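Side-chain contacts in lamina-associated polypeptide 2 isoforms alpha/zeta (Mus musculus, PDB 2V0X), which probably serves the nuclear lamina as a lamin A-associated chromosomal protein, its dimerization domain joining two copies through a coiled coil: residues E100-D103 / K104-L108; M189-R192 / Y193-K197; C199-P203 / A204-K208. The protein carries 2 engineered substitutions. One frame throughout, in Å; residues are numbered along the deposited sequence.

Interaction 1. Residues E100-D103 / K104-L108; sequences ESCD and KHLDL
Leu-106 N donates a 2.9 Å backbone hydrogen bond to Cys-102 O, and the leucine side chain folds back over the same carbonyl, its CG 3.3 Å from that oxygen. Beyond it, Cys-102 SG rests 4.2 Å from Leu-106 CG, a loose apolar contact on the buried face of the helix. One residue earlier, Ser-101 O accepts from His-105 N at 3.1 Å. The imidazole lies back along the preceding turn because CG sits beside the backbone N and opposite the carbonyl carbon (chi1 -67°). This brings CD2 to 2.9 Å from Ser-101 O, while Cys-102 CA meets the ring at its edge. These i-to-i+4 bonds belong to the first turns of helix 100-146, which runs against helix 152-196 of the same chain in the coiled coil; His-105 stacks there on Tyr-193. With an alanine in place of the histidine, Tyr-193 would probably lose its stacking partner and the Ser-101 carbonyl the ring carbon beside it. On another side of the helix, Lys-104 N bonds to Glu-100 O, and CB and CG of the lysine lie alongside that oxygen before the chain bends away at chi2 and chi3. Asp-107 N likewise bonds to Asp-103 O at 2.9 Å. The two carboxylates find their partners outside these turns: Asp-103 OD2 bonds to Thr-99 OG1, whereas Asp-107 OD1 forms a salt bridge with Arg-191 NE of the second subunit.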
loop_
_atom_site.group_PDB
_atom_site.type_symbol
_atom_site.label_atom_id
_atom_site.label_comp_id
_atom_site.label_asym_id
_atom_site.label_seq_id
_atom_site.Cartn_x
_atom_site.Cartn_y
_atom_site.Cartn_z
ATOM N N GLU B 100 -15.451 -2.282 -24.393
ATOM C CA GLU B 100 -14.453 -1.214 -24.350
ATOM C C GLU B 100 -14.578 -0.281 -23.148
ATOM O O GLU B 100 -13.591 -0.015 -22.463
ATOM C CB GLU B 100 -14.516 -0.397 -25.642
ATOM C CG GLU B 100 -13.516 0.746 -25.711
ATOM C CD GLU B 100 -13.874 1.759 -26.782
ATOM O OE1 GLU B 100 -14.697 2.658 -26.499
ATOM O OE2 GLU B 100 -13.339 1.654 -27.905
ATOM N N SER B 101 -15.789 0.211 -22.903
ATOM C CA SER B 101 -16.053 1.107 -21.781
ATOM C C SER B 101 -15.612 0.498 -20.479
ATOM O O SER B 101 -14.708 0.993 -19.810
ATOM C CB SER B 101 -17.543 1.455 -21.713
ATOM O OG SER B 101 -18.328 0.282 -21.567
ATOM N N CYS B 102 -16.284 -0.595 -20.141
ATOM C CA CYS B 102 -15.996 -1.330 -18.930
ATOM C C CYS B 102 -14.511 -1.668 -18.839
ATOM O O CYS B 102 -13.872 -1.434 -17.812
ATOM C CB CYS B 102 -16.821 -2.615 -18.859
ATOM S SG CYS B 102 -16.783 -3.446 -17.234
ATOM N N ASP B 103 -13.966 -2.213 -19.920
ATOM C CA ASP B 103 -12.562 -2.585 -19.973
ATOM C C ASP B 103 -11.639 -1.419 -19.595
ATOM O O ASP B 103 -10.714 -1.596 -18.814
ATOM C CB ASP B 103 -12.205 -3.147 -21.354
ATOM C CG ASP B 103 -12.948 -4.449 -21.672
ATOM O OD1 ASP B 103 -13.598 -5.023 -20.762
ATOM O OD2 ASP B 103 -12.885 -4.895 -22.841
ATOM N N LYS B 104 -11.923 -0.224 -20.101
ATOM C CA LYS B 104 -11.093 0.923 -19.775
ATOM C C LYS B 104 -11.191 1.273 -18.292
ATOM O O LYS B 104 -10.198 1.663 -17.682
ATOM C CB LYS B 104 -11.428 2.142 -20.641
ATOM C CG LYS B 104 -10.768 2.108 -22.011
ATOM C CD LYS B 104 -10.455 3.516 -22.505
ATOM C CE LYS B 104 -9.497 4.221 -21.544
ATOM N NZ LYS B 104 -9.222 5.637 -21.908
ATOM N N HIS B 105 -12.382 1.126 -17.720
ATOM C CA HIS B 105 -12.600 1.408 -16.298
ATOM C C HIS B 105 -11.845 0.422 -15.418
ATOM O O HIS B 105 -11.286 0.799 -14.385
ATOM C CB HIS B 105 -14.088 1.328 -15.957
ATOM C CG HIS B 105 -14.911 2.406 -16.591
ATOM N ND1 HIS B 105 -14.774 3.737 -16.260
ATOM C CD2 HIS B 105 -15.891 2.347 -17.522
ATOM C CE1 HIS B 105 -15.637 4.453 -16.961
ATOM N NE2 HIS B 105 -16.327 3.633 -17.732
ATOM N N LEU B 106 -11.831 -0.841 -15.837
ATOM C CA LEU B 106 -11.150 -1.879 -15.094
ATOM C C LEU B 106 -9.653 -1.651 -15.149
ATOM O O LEU B 106 -8.977 -1.727 -14.123
ATOM C CB LEU B 106 -11.484 -3.268 -15.641
ATOM C CG LEU B 106 -12.940 -3.723 -15.644
ATOM C CD1 LEU B 106 -12.976 -5.223 -15.903
ATOM C CD2 LEU B 106 -13.609 -3.426 -14.311
ATOM N N ASP B 107 -9.147 -1.365 -16.348
ATOM C CA ASP B 107 -7.722 -1.123 -16.541
ATOM C C ASP B 107 -7.260 0.097 -15.750
ATOM O O ASP B 107 -6.167 0.099 -15.180
ATOM C CB ASP B 107 -7.383 -0.955 -18.028
ATOM C CG ASP B 107 -5.891 -0.957 -18.273
ATOM O OD1 ASP B 107 -5.220 -1.888 -17.787
ATOM O OD2 ASP B 107 -5.386 -0.007 -18.899
ATOM N N LEU B 108 -8.100 1.125 -15.694
ATOM C CA LEU B 108 -7.761 2.323 -14.943
ATOM C C LEU B 108 -7.690 1.986 -13.450
ATOM O O LEU B 108 -6.755 2.383 -12.739
ATOM C CB LEU B 108 -8.821 3.401 -15.160
ATOM C CG LEU B 108 -8.608 4.673 -14.330
ATOM C CD1 LEU B 108 -7.266 5.329 -14.700
ATOM C CD2 LEU B 108 -9.760 5.645 -14.590
#

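Interaction 2. Residues M189-R192 / Y193-K197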
loop_
_atom_site.group_PDB
_atom_site.type_symbol
_atom_site.label_atom_id
_atom_site.label_comp_id
_atom_site.label_asym_id
_atom_site.label_seq_id
_atom_site.Cartn_x
_atom_site.Cartn_y
_atom_site.Cartn_z
HETATM N N MSE B 189 -13.702 0.675 -6.976
HETATM C CA MSE B 189 -14.249 1.255 -8.201
HETATM C C MSE B 189 -14.233 0.185 -9.321
HETATM O O MSE B 189 -15.237 -0.059 -9.995
HETATM C CB MSE B 189 -13.430 2.473 -8.629
HETATM C CG MSE B 189 -13.970 3.155 -9.892
HETATM SE SE MSE B 189 -12.719 4.386 -10.743
HETATM C CE MSE B 189 -11.860 3.134 -11.938
ATOM N N GLY B 190 -13.094 -0.473 -9.483
ATOM C CA GLY B 190 -12.984 -1.500 -10.493
ATOM C C GLY B 190 -14.054 -2.567 -10.319
ATOM O O GLY B 190 -14.720 -2.948 -11.289
ATOM N N ARG B 191 -14.253 -3.015 -9.080
ATOM C CA ARG B 191 -15.240 -4.053 -8.793
ATOM C C ARG B 191 -16.683 -3.595 -8.956
ATOM O O ARG B 191 -17.547 -4.412 -9.268
ATOM C CB ARG B 191 -15.004 -4.689 -7.406
ATOM C CG ARG B 191 -13.680 -5.466 -7.314
ATOM C CD ARG B 191 -13.414 -5.998 -5.905
ATOM N NE ARG B 191 -14.364 -7.031 -5.500
ATOM C CZ ARG B 191 -15.045 -7.023 -4.358
ATOM N NH1 ARG B 191 -14.893 -6.028 -3.497
ATOM N NH2 ARG B 191 -15.848 -8.038 -4.053
ATOM N N ARG B 192 -16.959 -2.318 -8.716
ATOM C CA ARG B 192 -18.318 -1.815 -8.925
ATOM C C ARG B 192 -18.667 -1.970 -10.420
ATOM O O ARG B 192 -19.712 -2.518 -10.765
ATOM C CB ARG B 192 -18.437 -0.360 -8.494
ATOM C CG ARG B 192 -18.561 -0.187 -6.994
ATOM C CD ARG B 192 -18.688 1.269 -6.665
ATOM N NE ARG B 192 -18.958 1.461 -5.245
ATOM C CZ ARG B 192 -19.152 2.650 -4.689
ATOM N NH1 ARG B 192 -19.111 3.731 -5.442
ATOM N NH2 ARG B 192 -19.364 2.759 -3.383
ATOM N N TYR B 193 -17.752 -1.569 -11.302
ATOM C CA TYR B 193 -17.979 -1.700 -12.747
ATOM C C TYR B 193 -18.107 -3.164 -13.131
ATOM O O TYR B 193 -18.973 -3.545 -13.923
ATOM C CB TYR B 193 -16.836 -1.071 -13.546
ATOM C CG TYR B 193 -16.926 0.432 -13.643
ATOM C CD1 TYR B 193 -16.152 1.255 -12.824
ATOM C CD2 TYR B 193 -17.772 1.035 -14.575
ATOM C CE1 TYR B 193 -16.217 2.648 -12.933
ATOM C CE2 TYR B 193 -17.847 2.418 -14.694
ATOM C CZ TYR B 193 -17.066 3.219 -13.871
ATOM O OH TYR B 193 -17.133 4.589 -13.995
ATOM N N LEU B 194 -17.267 -3.996 -12.534
ATOM C CA LEU B 194 -17.292 -5.411 -12.832
ATOM C C LEU B 194 -18.588 -6.112 -12.448
ATOM O O LEU B 194 -19.090 -6.929 -13.215
ATOM C CB LEU B 194 -16.122 -6.116 -12.173
ATOM C CG LEU B 194 -16.024 -7.610 -12.466
ATOM C CD1 LEU B 194 -15.702 -7.842 -13.964
ATOM C CD2 LEU B 194 -14.936 -8.204 -11.583
ATOM N N TRP B 195 -19.102 -5.819 -11.253
ATOM C CA TRP B 195 -20.327 -6.438 -10.761
ATOM C C TRP B 195 -21.632 -5.860 -11.305
ATOM O O TRP B 195 -22.649 -6.552 -11.312
ATOM C CB TRP B 195 -20.342 -6.492 -9.227
ATOM C CG TRP B 195 -19.438 -7.549 -8.723
ATOM C CD1 TRP B 195 -18.122 -7.399 -8.355
ATOM C CD2 TRP B 195 -19.719 -8.956 -8.637
ATOM N NE1 TRP B 195 -17.574 -8.621 -8.064
ATOM C CE2 TRP B 195 -18.527 -9.594 -8.226
ATOM C CE3 TRP B 195 -20.858 -9.734 -8.872
ATOM C CZ2 TRP B 195 -18.436 -10.979 -8.048
ATOM C CZ3 TRP B 195 -20.775 -11.114 -8.695
ATOM C CH2 TRP B 195 -19.570 -11.727 -8.286
ATOM N N LEU B 196 -21.615 -4.610 -11.753
ATOM C CA LEU B 196 -22.812 -4.003 -12.323
ATOM C C LEU B 196 -23.006 -4.373 -13.802
ATOM O O LEU B 196 -24.117 -4.300 -14.320
ATOM C CB LEU B 196 -22.772 -2.481 -12.186
ATOM C CG LEU B 196 -23.046 -1.892 -10.805
ATOM C CD1 LEU B 196 -23.004 -0.388 -10.900
ATOM C CD2 LEU B 196 -24.400 -2.350 -10.277
ATOM N N LYS B 197 -21.937 -4.825 -14.450
ATOM C CA LYS B 197 -21.941 -5.189 -15.868
ATOM C C LYS B 197 -23.148 -6.001 -16.347
ATOM O O LYS B 197 -23.820 -5.607 -17.306
ATOM C CB LYS B 197 -20.633 -5.920 -16.225
ATOM C CG LYS B 197 -20.388 -6.080 -17.716
ATOM C CD LYS B 197 -18.988 -6.613 -18.025
ATOM C CE LYS B 197 -18.810 -8.050 -17.568
ATOM N NZ LYS B 197 -17.461 -8.555 -17.933
#
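Met-189, present as selenomethionine, meets Tyr-193 one turn on: its CG lies in the plane of the phenol ring, at the edge, 3.8 Å from CE1. The two side chains cross obliquely, CG of the methionine standing anti to its own backbone N (chi1 -179°) and that of the tyrosine beside its N (chi1 -79°). The Met-189 carbonyl is approached twice, by Tyr-193 N in a 3.2 Å hydrogen bond and by CD1 of the ring edge at 3.3 Å. Gly-190 adds no side chain, but its O accepts from Leu-194 N, and CB atoms of both Tyr-193 and Leu-194 rest 3.6 Å from that oxygen. Arg-191 O takes Trp-195 N at 2.9 Å, and the indole edge follows, with CD1 3.2 Å from the same oxygen. Trp-195 NE1 lies obliquely to the Arg-191 guanidinium, and both reach the second subunit, NH1 bonding to Pro-75 O and NE1 to Asp-107 OD1 there. Arg-192 O binds Leu-196 N, with CB and CG of the leucine close upon it. From CG to NE the Arg-192 side chain runs fully extended, carrying its buried guanidinium to carbonyls of the same chain, where NE bonds to Leu-219 O, NH1 to Ala-212 O and Thr-210 O, and NH2 only weakly to Pro-213 O. The arrangement is that of the last turns of a long helix in an antiparallel coiled coil, built from helix pairs of two subunits, with one face on the partner helix 100-146, another on the second subunit and a third on the C-terminal segment.

Interaction 3. Residues C199-P203 / A204-K208; sequences CKISP and ASKNK
Ser-202 OG and Ser-205 OG lie 2.9 Å apart, the Ser-205 hydroxyl donating. The same Ser-202 oxygen also accepts a weak bond from Ser-205 N at 3.4 Å, leaving it gripped by two donors of one residue. It can face them because OG lies between the backbone N and the carbonyl carbon (chi1 68°), over the opening turn of the helix. The Ser-202 carbonyl takes Lys-206 N at 3.2 Å, and that of Pro-203 takes Asn-207 N at 3.0 Å; the amide group of Asn-207 rests close to the Pro-203 oxygen as well. Alongside, Ile-201 packs on the aliphatic part of Lys-206, CG1 being 3.7 Å from CG, the two side chains lying across one another at a slant. Beyond CG the lysine is fully extended and runs back along the preceding loop, with CE 3.2 Å from Cys-199 O. Its NZ makes weak hydrogen bonds to Leu-196 O and Lys-197 O at the end of helix 152-196, tying the start of one helix to the close of the previous one. The loop itself is shaped by an inverse gamma turn centred on Lys-200, in which Ile-201 N bonds to Cys-199 O at 2.7 Å, and Cys-199 and Ile-201 rest on Phe-84 of the second subunit. Ser-202 is thus the N-cap of helix 203-211, followed by proline in its first turn, while Ile-201 and Lys-206 occupy the two positions of a hydrophobic staple, the lysine contributing only its methylenes.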
loop_
_atom_site.group_PDB
_atom_site.type_symbol
_atom_site.label_atom_id
_atom_site.label_comp_id
_atom_site.label_asym_id
_atom_site.label_seq_id
_atom_site.Cartn_x
_atom_site.Cartn_y
_atom_site.Cartn_z
ATOM N N CYS B 199 -25.721 -6.767 -14.336
ATOM C CA CYS B 199 -26.766 -6.551 -13.341
ATOM C C CYS B 199 -27.978 -5.958 -14.055
ATOM O O CYS B 199 -27.914 -4.859 -14.614
ATOM C CB CYS B 199 -26.274 -5.612 -12.240
ATOM S SG CYS B 199 -27.453 -5.298 -10.901
ATOM N N LYS B 200 -29.080 -6.697 -14.024
ATOM C CA LYS B 200 -30.318 -6.298 -14.686
ATOM C C LYS B 200 -31.026 -5.094 -14.067
ATOM O O LYS B 200 -32.137 -5.212 -13.535
ATOM C CB LYS B 200 -31.265 -7.499 -14.767
ATOM C CG LYS B 200 -30.707 -8.669 -15.571
ATOM C CD LYS B 200 -31.609 -9.901 -15.489
ATOM C CE LYS B 200 -31.554 -10.561 -14.114
ATOM N NZ LYS B 200 -30.203 -11.125 -13.809
ATOM N N ILE B 201 -30.369 -3.941 -14.111
ATOM C CA ILE B 201 -30.945 -2.717 -13.589
ATOM C C ILE B 201 -30.673 -1.640 -14.611
ATOM O O ILE B 201 -29.813 -1.806 -15.478
ATOM C CB ILE B 201 -30.377 -2.295 -12.191
ATOM C CG1 ILE B 201 -28.866 -2.067 -12.246
ATOM C CG2 ILE B 201 -30.749 -3.322 -11.136
ATOM C CD1 ILE B 201 -28.307 -1.452 -10.971
ATOM N N SER B 202 -31.416 -0.545 -14.512
ATOM C CA SER B 202 -31.285 0.564 -15.440
ATOM C C SER B 202 -29.917 1.224 -15.385
ATOM O O SER B 202 -29.209 1.143 -14.372
ATOM C CB SER B 202 -32.352 1.628 -15.149
ATOM O OG SER B 202 -32.111 2.264 -13.905
ATOM N N PRO B 203 -29.534 1.901 -16.479
ATOM C CA PRO B 203 -28.251 2.599 -16.570
ATOM C C PRO B 203 -28.113 3.736 -15.560
ATOM O O PRO B 203 -27.023 3.972 -15.037
ATOM C CB PRO B 203 -28.234 3.111 -18.018
ATOM C CG PRO B 203 -29.680 3.044 -18.461
ATOM C CD PRO B 203 -30.152 1.790 -17.812
ATOM N N ALA B 204 -29.215 4.420 -15.268
ATOM C CA ALA B 204 -29.195 5.535 -14.320
ATOM C C ALA B 204 -28.879 5.050 -12.903
ATOM O O ALA B 204 -28.137 5.694 -12.164
ATOM C CB ALA B 204 -30.528 6.289 -14.344
ATOM N N SER B 205 -29.443 3.906 -12.540
ATOM C CA SER B 205 -29.201 3.326 -11.230
ATOM C C SER B 205 -27.732 2.891 -11.106
ATOM O O SER B 205 -27.116 3.072 -10.052
ATOM C CB SER B 205 -30.121 2.134 -11.031
ATOM O OG SER B 205 -31.463 2.550 -11.109
ATOM N N LYS B 206 -27.182 2.353 -12.199
ATOM C CA LYS B 206 -25.804 1.885 -12.261
ATOM C C LYS B 206 -24.839 3.045 -12.109
ATOM O O LYS B 206 -23.773 2.908 -11.498
ATOM C CB LYS B 206 -25.520 1.203 -13.609
ATOM C CG LYS B 206 -26.155 -0.157 -13.795
ATOM C CD LYS B 206 -25.762 -0.755 -15.151
ATOM C CE LYS B 206 -26.238 -2.187 -15.273
ATOM N NZ LYS B 206 -25.660 -2.872 -16.457
ATOM N N ASN B 207 -25.179 4.168 -12.729
ATOM C CA ASN B 207 -24.334 5.342 -12.656
ATOM C C ASN B 207 -24.286 5.811 -11.204
ATOM O O ASN B 207 -23.214 6.029 -10.653
ATOM C CB ASN B 207 -24.876 6.460 -13.555
ATOM C CG ASN B 207 -24.785 6.128 -15.046
ATOM O OD1 ASN B 207 -25.356 6.832 -15.877
ATOM N ND2 ASN B 207 -24.057 5.073 -15.386
ATOM N N LYS B 208 -25.459 5.924 -10.590
ATOM C CA LYS B 208 -25.591 6.356 -9.196
ATOM C C LYS B 208 -24.790 5.475 -8.222
ATOM O O LYS B 208 -24.043 5.986 -7.394
ATOM C CB LYS B 208 -27.068 6.355 -8.803
ATOM C CG LYS B 208 -27.383 7.047 -7.493
ATOM C CD LYS B 208 -28.887 7.075 -7.252
ATOM C CE LYS B 208 -29.250 7.911 -6.030
ATOM N NZ LYS B 208 -28.835 9.336 -6.166
#

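Overall arrangement
From the N terminus, interaction 1 opens helix 100-146, interaction 2 lies in the last turns of helix 152-196, and interaction 3 caps helix 203-211. Each is local, so none closes a long loop; they follow in series without nesting or crossing. The antiparallel course of the two long helices brings interaction 1 beside interaction 2, centres about 10 Å apart, where Leu-106 CD2 packs on Gly-190 O and Cys-102 SG on the Lys-197 side chain. Interaction 2 in turn touches interaction 3 through Leu-196 and Ile-201. Interactions 1 and 3 do not meet, their nearest atoms being about 8 Å apart. All three also reach the second subunit.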